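MRNA TRANSPORT REGULATOR Mtr2 (Candida albicans, PDB 1Q42) affects the transport of mRNA from the nucleus to the cytoplasm and interacts with the export factor Mex67. Local coordinates at residues 58-72 with 85-97. Sequence-based numbering, arbitrary orientation.
Sequences YATQLGSNLKRSSAI and EDCKLQFQKKWLQ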
loop_
_atom_site.group_PDB
_atom_site.type_symbol
_atom_site.label_atom_id
_atom_site.label_comp_id
_atom_site.label_asym_id
_atom_site.label_seq_id
_atom_site.Cartn_x
_atom_site.Cartn_y
_atom_site.Cartn_z
ATOM N N TYR A 58 4.239 -13.491 2.457
ATOM C CA TYR A 58 4.498 -12.098 2.831
ATOM C C TYR A 58 3.981 -11.137 1.764
ATOM O O TYR A 58 3.270 -10.180 2.065
ATOM C CB TYR A 58 5.989 -11.857 3.022
ATOM C CG TYR A 58 6.363 -10.406 3.230
ATOM C CD1 TYR A 58 6.059 -9.751 4.420
ATOM C CD2 TYR A 58 7.032 -9.696 2.241
ATOM C CE1 TYR A 58 6.397 -8.416 4.615
ATOM C CE2 TYR A 58 7.374 -8.356 2.424
ATOM C CZ TYR A 58 7.067 -7.727 3.618
ATOM O OH TYR A 58 7.387 -6.411 3.833
ATOM N N ALA A 59 4.381 -11.373 0.529
ATOM C CA ALA A 59 4.042 -10.474 -0.564
ATOM C C ALA A 59 2.531 -10.334 -0.752
ATOM O O ALA A 59 2.048 -9.241 -1.055
ATOM C CB ALA A 59 4.712 -10.936 -1.841
ATOM N N THR A 60 1.770 -11.419 -0.545
ATOM C CA THR A 60 0.317 -11.362 -0.736
ATOM C C THR A 60 -0.413 -10.546 0.334
ATOM O O THR A 60 -1.588 -10.230 0.178
ATOM C CB THR A 60 -0.317 -12.777 -0.873
ATOM O OG1 THR A 60 -0.039 -13.548 0.295
ATOM C CG2 THR A 60 0.314 -13.545 -2.014
ATOM N N GLN A 61 0.270 -10.195 1.415
ATOM C CA GLN A 61 -0.308 -9.327 2.441
ATOM C C GLN A 61 -0.091 -7.843 2.155
ATOM O O GLN A 61 -0.704 -7.009 2.800
ATOM C CB GLN A 61 0.299 -9.636 3.802
ATOM C CG GLN A 61 0.040 -11.045 4.282
ATOM C CD GLN A 61 0.739 -11.325 5.582
ATOM O OE1 GLN A 61 0.329 -10.822 6.636
ATOM N NE2 GLN A 61 1.811 -12.111 5.521
ATOM N N LEU A 62 0.777 -7.520 1.200
ATOM C CA LEU A 62 1.086 -6.118 0.882
ATOM C C LEU A 62 -0.101 -5.534 0.136
ATOM O O LEU A 62 -0.546 -6.108 -0.859
ATOM C CB LEU A 62 2.352 -6.009 0.021
ATOM C CG LEU A 62 3.642 -6.599 0.630
ATOM C CD1 LEU A 62 4.725 -6.625 -0.405
ATOM C CD2 LEU A 62 4.090 -5.851 1.863
ATOM N N GLY A 63 -0.652 -4.427 0.623
ATOM C CA GLY A 63 -1.838 -3.857 0.008
ATOM C C GLY A 63 -3.010 -4.829 -0.078
ATOM O O GLY A 63 -3.729 -4.882 -1.078
ATOM N N SER A 64 -3.212 -5.618 0.971
ATOM C CA SER A 64 -4.169 -6.723 0.891
ATOM C C SER A 64 -5.614 -6.279 0.659
ATOM O O SER A 64 -6.442 -7.083 0.193
ATOM C CB SER A 64 -4.111 -7.585 2.150
ATOM O OG SER A 64 -4.426 -6.815 3.282
ATOM N N ASN A 65 -5.930 -5.022 0.967
ATOM C CA ASN A 65 -7.291 -4.524 0.733
ATOM C C ASN A 65 -7.608 -4.228 -0.739
ATOM O O ASN A 65 -8.753 -3.922 -1.084
ATOM C CB ASN A 65 -7.575 -3.294 1.588
ATOM C CG ASN A 65 -7.574 -3.600 3.082
ATOM O OD1 ASN A 65 -6.754 -3.069 3.819
ATOM N ND2 ASN A 65 -8.495 -4.461 3.527
ATOM N N LEU A 66 -6.605 -4.326 -1.608
ATOM C CA LEU A 66 -6.824 -4.168 -3.037
ATOM C C LEU A 66 -7.667 -5.307 -3.571
ATOM O O LEU A 66 -7.510 -6.444 -3.153
ATOM C CB LEU A 66 -5.496 -4.143 -3.781
ATOM C CG LEU A 66 -4.620 -2.917 -3.578
ATOM C CD1 LEU A 66 -3.198 -3.219 -4.077
ATOM C CD2 LEU A 66 -5.201 -1.710 -4.313
ATOM N N LYS A 67 -8.572 -4.989 -4.491
ATOM C CA LYS A 67 -9.270 -6.008 -5.262
ATOM C C LYS A 67 -8.329 -6.604 -6.307
ATOM O O LYS A 67 -7.463 -5.920 -6.847
ATOM C CB LYS A 67 -10.510 -5.411 -5.945
ATOM C CG LYS A 67 -11.612 -5.071 -4.976
ATOM C CD LYS A 67 -12.911 -4.714 -5.692
ATOM C CE LYS A 67 -13.955 -4.246 -4.704
ATOM N NZ LYS A 67 -15.307 -4.129 -5.301
ATOM N N ARG A 68 -8.511 -7.891 -6.595
ATOM C CA ARG A 68 -7.734 -8.568 -7.619
ATOM C C ARG A 68 -7.724 -7.786 -8.943
ATOM O O ARG A 68 -6.671 -7.653 -9.571
ATOM C CB ARG A 68 -8.263 -10.008 -7.815
ATOM C CG ARG A 68 -7.241 -10.957 -8.367
ATOM C CD ARG A 68 -6.923 -12.206 -7.525
ATOM N NE ARG A 68 -6.323 -11.926 -6.208
ATOM C CZ ARG A 68 -5.044 -11.564 -5.965
ATOM N NH1 ARG A 68 -4.155 -11.382 -6.941
ATOM N NH2 ARG A 68 -4.656 -11.372 -4.711
ATOM N N SER A 69 -8.871 -7.216 -9.315
ATOM C CA SER A 69 -9.028 -6.488 -10.582
ATOM C C SER A 69 -9.077 -4.962 -10.417
ATOM O O SER A 69 -9.672 -4.247 -11.238
ATOM C CB SER A 69 -10.297 -6.952 -11.288
ATOM O OG SER A 69 -11.459 -6.507 -10.616
ATOM N N SER A 70 -8.470 -4.462 -9.356
ATOM C CA SER A 70 -8.395 -3.016 -9.145
ATOM C C SER A 70 -7.590 -2.341 -10.261
ATOM O O SER A 70 -6.718 -2.973 -10.878
ATOM C CB SER A 70 -7.780 -2.694 -7.781
ATOM O OG SER A 70 -6.598 -3.430 -7.564
ATOM N N ALA A 71 -7.901 -1.072 -10.521
ATOM C CA ALA A 71 -7.129 -0.232 -11.434
ATOM C C ALA A 71 -6.032 0.395 -10.588
ATOM O O ALA A 71 -6.342 1.068 -9.620
ATOM C CB ALA A 71 -8.019 0.874 -12.032
ATOM N N ILE A 72 -4.773 0.129 -10.903
ATOM C CA ILE A 72 -3.640 0.627 -10.092
ATOM C C ILE A 72 -2.710 1.448 -10.970
ATOM O O ILE A 72 -2.400 1.053 -12.130
ATOM C CB ILE A 72 -2.856 -0.536 -9.447
ATOM C CG1 ILE A 72 -3.781 -1.366 -8.557
ATOM C CG2 ILE A 72 -1.660 0.003 -8.642
ATOM C CD1 ILE A 72 -3.171 -2.623 -8.009
ATOM N N GLU A 85 -1.029 -12.570 -14.757
ATOM C CA GLU A 85 -0.965 -11.824 -13.494
ATOM C C GLU A 85 -1.895 -10.622 -13.498
ATOM O O GLU A 85 -1.780 -9.737 -14.342
ATOM C CB GLU A 85 0.465 -11.339 -13.216
ATOM C CG GLU A 85 1.519 -12.416 -13.307
ATOM C CD GLU A 85 2.865 -11.926 -12.827
ATOM O OE1 GLU A 85 3.228 -10.776 -13.176
ATOM O OE2 GLU A 85 3.537 -12.674 -12.092
ATOM N N ASP A 86 -2.822 -10.588 -12.552
ATOM C CA ASP A 86 -3.729 -9.448 -12.436
ATOM C C ASP A 86 -3.003 -8.279 -11.806
ATOM O O ASP A 86 -1.854 -8.391 -11.365
ATOM C CB ASP A 86 -4.997 -9.784 -11.632
ATOM C CG ASP A 86 -4.697 -10.364 -10.260
ATOM O OD1 ASP A 86 -5.257 -11.431 -9.960
ATOM O OD2 ASP A 86 -3.950 -9.851 -9.398
ATOM N N CYS A 87 -3.683 -7.145 -11.765
ATOM C CA CYS A 87 -3.034 -5.918 -11.343
ATOM C C CYS A 87 -2.594 -5.953 -9.897
ATOM O O CYS A 87 -1.559 -5.399 -9.575
ATOM C CB CYS A 87 -3.957 -4.734 -11.592
ATOM S SG CYS A 87 -4.073 -4.392 -13.371
ATOM N N LYS A 88 -3.386 -6.567 -9.021
ATOM C CA LYS A 88 -3.010 -6.632 -7.604
ATOM C C LYS A 88 -1.688 -7.371 -7.450
ATOM O O LYS A 88 -0.780 -6.937 -6.724
ATOM C CB LYS A 88 -4.083 -7.352 -6.795
ATOM C CG LYS A 88 -3.729 -7.522 -5.331
ATOM C CD LYS A 88 -4.934 -7.960 -4.528
ATOM C CE LYS A 88 -4.608 -8.090 -3.038
ATOM N NZ LYS A 88 -5.760 -8.669 -2.281
ATOM N N LEU A 89 -1.577 -8.490 -8.144
ATOM C CA LEU A 89 -0.361 -9.316 -8.057
ATOM C C LEU A 89 0.846 -8.586 -8.587
ATOM O O LEU A 89 1.905 -8.593 -7.965
ATOM C CB LEU A 89 -0.556 -10.633 -8.811
ATOM C CG LEU A 89 0.620 -11.612 -8.870
ATOM C CD1 LEU A 89 1.214 -11.857 -7.481
ATOM C CD2 LEU A 89 0.167 -12.926 -9.500
ATOM N N GLN A 90 0.708 -7.945 -9.740
ATOM C CA GLN A 90 1.798 -7.149 -10.280
ATOM C C GLN A 90 2.226 -6.038 -9.315
ATOM O O GLN A 90 3.418 -5.787 -9.162
ATOM C CB GLN A 90 1.426 -6.548 -11.622
ATOM C CG GLN A 90 1.428 -7.540 -12.738
ATOM C CD GLN A 90 1.131 -6.890 -14.048
ATOM O OE1 GLN A 90 1.865 -6.014 -14.496
ATOM N NE2 GLN A 90 0.026 -7.269 -14.642
ATOM N N PHE A 91 1.261 -5.376 -8.673
ATOM C CA PHE A 91 1.597 -4.342 -7.683
ATOM C C PHE A 91 2.372 -4.935 -6.523
ATOM O O PHE A 91 3.372 -4.353 -6.065
ATOM C CB PHE A 91 0.373 -3.610 -7.132
ATOM C CG PHE A 91 0.701 -2.725 -5.978
ATOM C CD1 PHE A 91 1.275 -1.487 -6.196
ATOM C CD2 PHE A 91 0.505 -3.152 -4.680
ATOM C CE1 PHE A 91 1.641 -0.681 -5.132
ATOM C CE2 PHE A 91 0.878 -2.347 -3.618
ATOM C CZ PHE A 91 1.437 -1.116 -3.853
ATOM N N GLN A 92 1.931 -6.089 -6.039
ATOM C CA GLN A 92 2.594 -6.698 -4.883
ATOM C C GLN A 92 4.027 -7.068 -5.225
ATOM O O GLN A 92 4.937 -6.882 -4.406
ATOM C CB GLN A 92 1.834 -7.931 -4.400
ATOM C CG GLN A 92 0.609 -7.583 -3.573
ATOM C CD GLN A 92 -0.342 -8.744 -3.328
ATOM O OE1 GLN A 92 -0.297 -9.764 -4.014
ATOM N NE2 GLN A 92 -1.211 -8.587 -2.326
ATOM N N LYS A 93 4.240 -7.545 -6.447
ATOM C CA LYS A 93 5.593 -7.916 -6.888
ATOM C C LYS A 93 6.496 -6.679 -7.024
ATOM O O LYS A 93 7.706 -6.739 -6.765
ATOM C CB LYS A 93 5.523 -8.663 -8.213
ATOM C CG LYS A 93 5.005 -10.073 -8.095
ATOM C CD LYS A 93 5.008 -10.771 -9.463
ATOM C CE LYS A 93 6.191 -11.686 -9.657
ATOM N NZ LYS A 93 5.925 -12.720 -10.714
ATOM N N LYS A 94 5.903 -5.558 -7.418
ATOM C CA LYS A 94 6.629 -4.302 -7.561
ATOM C C LYS A 94 6.982 -3.757 -6.200
ATOM O O LYS A 94 8.106 -3.314 -5.972
ATOM C CB LYS A 94 5.780 -3.250 -8.291
ATOM C CG LYS A 94 5.836 -3.356 -9.802
ATOM C CD LYS A 94 4.806 -2.430 -10.457
ATOM C CE LYS A 94 5.406 -1.656 -11.615
ATOM N NZ LYS A 94 5.612 -2.523 -12.804
ATOM N N TRP A 95 5.994 -3.743 -5.311
ATOM C CA TRP A 95 6.162 -3.136 -3.969
ATOM C C TRP A 95 7.138 -3.948 -3.127
ATOM O O TRP A 95 7.923 -3.392 -2.338
ATOM C CB TRP A 95 4.795 -2.975 -3.257
ATOM C CG TRP A 95 4.905 -2.169 -2.013
ATOM C CD1 TRP A 95 4.871 -2.622 -0.727
ATOM C CD2 TRP A 95 5.143 -0.757 -1.934
ATOM N NE1 TRP A 95 5.085 -1.579 0.147
ATOM C CE2 TRP A 95 5.238 -0.421 -0.567
ATOM C CE3 TRP A 95 5.263 0.267 -2.884
ATOM C CZ2 TRP A 95 5.452 0.893 -0.120
ATOM C CZ3 TRP A 95 5.481 1.575 -2.441
ATOM C CH2 TRP A 95 5.569 1.875 -1.072
ATOM N N LEU A 96 7.136 -5.257 -3.341
ATOM C CA LEU A 96 8.035 -6.176 -2.648
ATOM C C LEU A 96 9.509 -5.798 -2.826
ATOM O O LEU A 96 10.342 -6.041 -1.924
ATOM C CB LEU A 96 7.789 -7.596 -3.177
ATOM C CG LEU A 96 8.727 -8.693 -2.678
ATOM C CD1 LEU A 96 8.483 -8.936 -1.208
ATOM C CD2 LEU A 96 8.490 -9.945 -3.507
ATOM N N GLN A 97 9.838 -5.225 -3.985
ATOM C CA GLN A 97 11.221 -4.843 -4.295
ATOM C C GLN A 97 11.692 -3.537 -3.635
ATOM O O GLN A 97 12.890 -3.239 -3.651
ATOM C CB GLN A 97 11.453 -4.774 -5.809
ATOM C CG GLN A 97 11.138 -6.052 -6.584
ATOM C CD GLN A 97 11.779 -7.307 -5.988
ATOM O OE1 GLN A 97 12.999 -7.408 -5.922
ATOM N NE2 GLN A 97 10.947 -8.256 -5.549
HETATM O O HOH W 1 -4.111 -10.107 -0.404
HETATM O O HOH W 2 -6.338 -7.100 -12.969
HETATM O O HOH W 3 -1.981 -11.618 -4.785
#
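Lys88 leaves helix 87-96 with CG trans to its backbone nitrogen (chi1 177°) and stays extended to its tip, which carries NZ to the carbonyls of the loop 60-65 and strand 66-67. Gln92, one turn on, sets CG beside its own nitrogen instead (chi1 -79°), and its amide reaches the turns that follow helix 55-59. Lys88 NZ donates to Leu66 O at 3.0 Å and to Ser64 O at 3.0 Å, the latter from above the carbonyl plane; water 1 links it to Thr60 O, and Glu181 adds a salt bridge. Gln92 NE2 gives Leu62 O a fairly straight bond of 3.0 Å, with the oxygen in the plane of the Gln92 amide, while water 3 ties OE1 to Arg68 NH2. Bent at chi2 and chi3, the Arg68 chain lays one guanidinium face on Lys88 CD, 3.4 Å from NH2, and NH1 forms a salt bridge with Asp86 OD2 at 2.9 Å. That same OD2 caps the helix by accepting from Leu89 N. Deeper in, Ile72 CD1 packs 3.8 Å from Phe91 CB and Leu66 CD1 lies 3.8 Å from Phe91 CD2, against Ile183 and Met186 of strand 183-192 of the NTF2-fold sheet. At the far end Leu96 CD1 meets the edge of the Tyr58 ring. Lys88 and Gln92 thus give the carbonyls of Leu62, Ser64 and Leu66 donors from the helix. Arg68 NH2 lies 3.8 Å from Lys88 NZ, a repulsion that Glu181 beside Lys88 and Asp86 beside Arg68 probably offset.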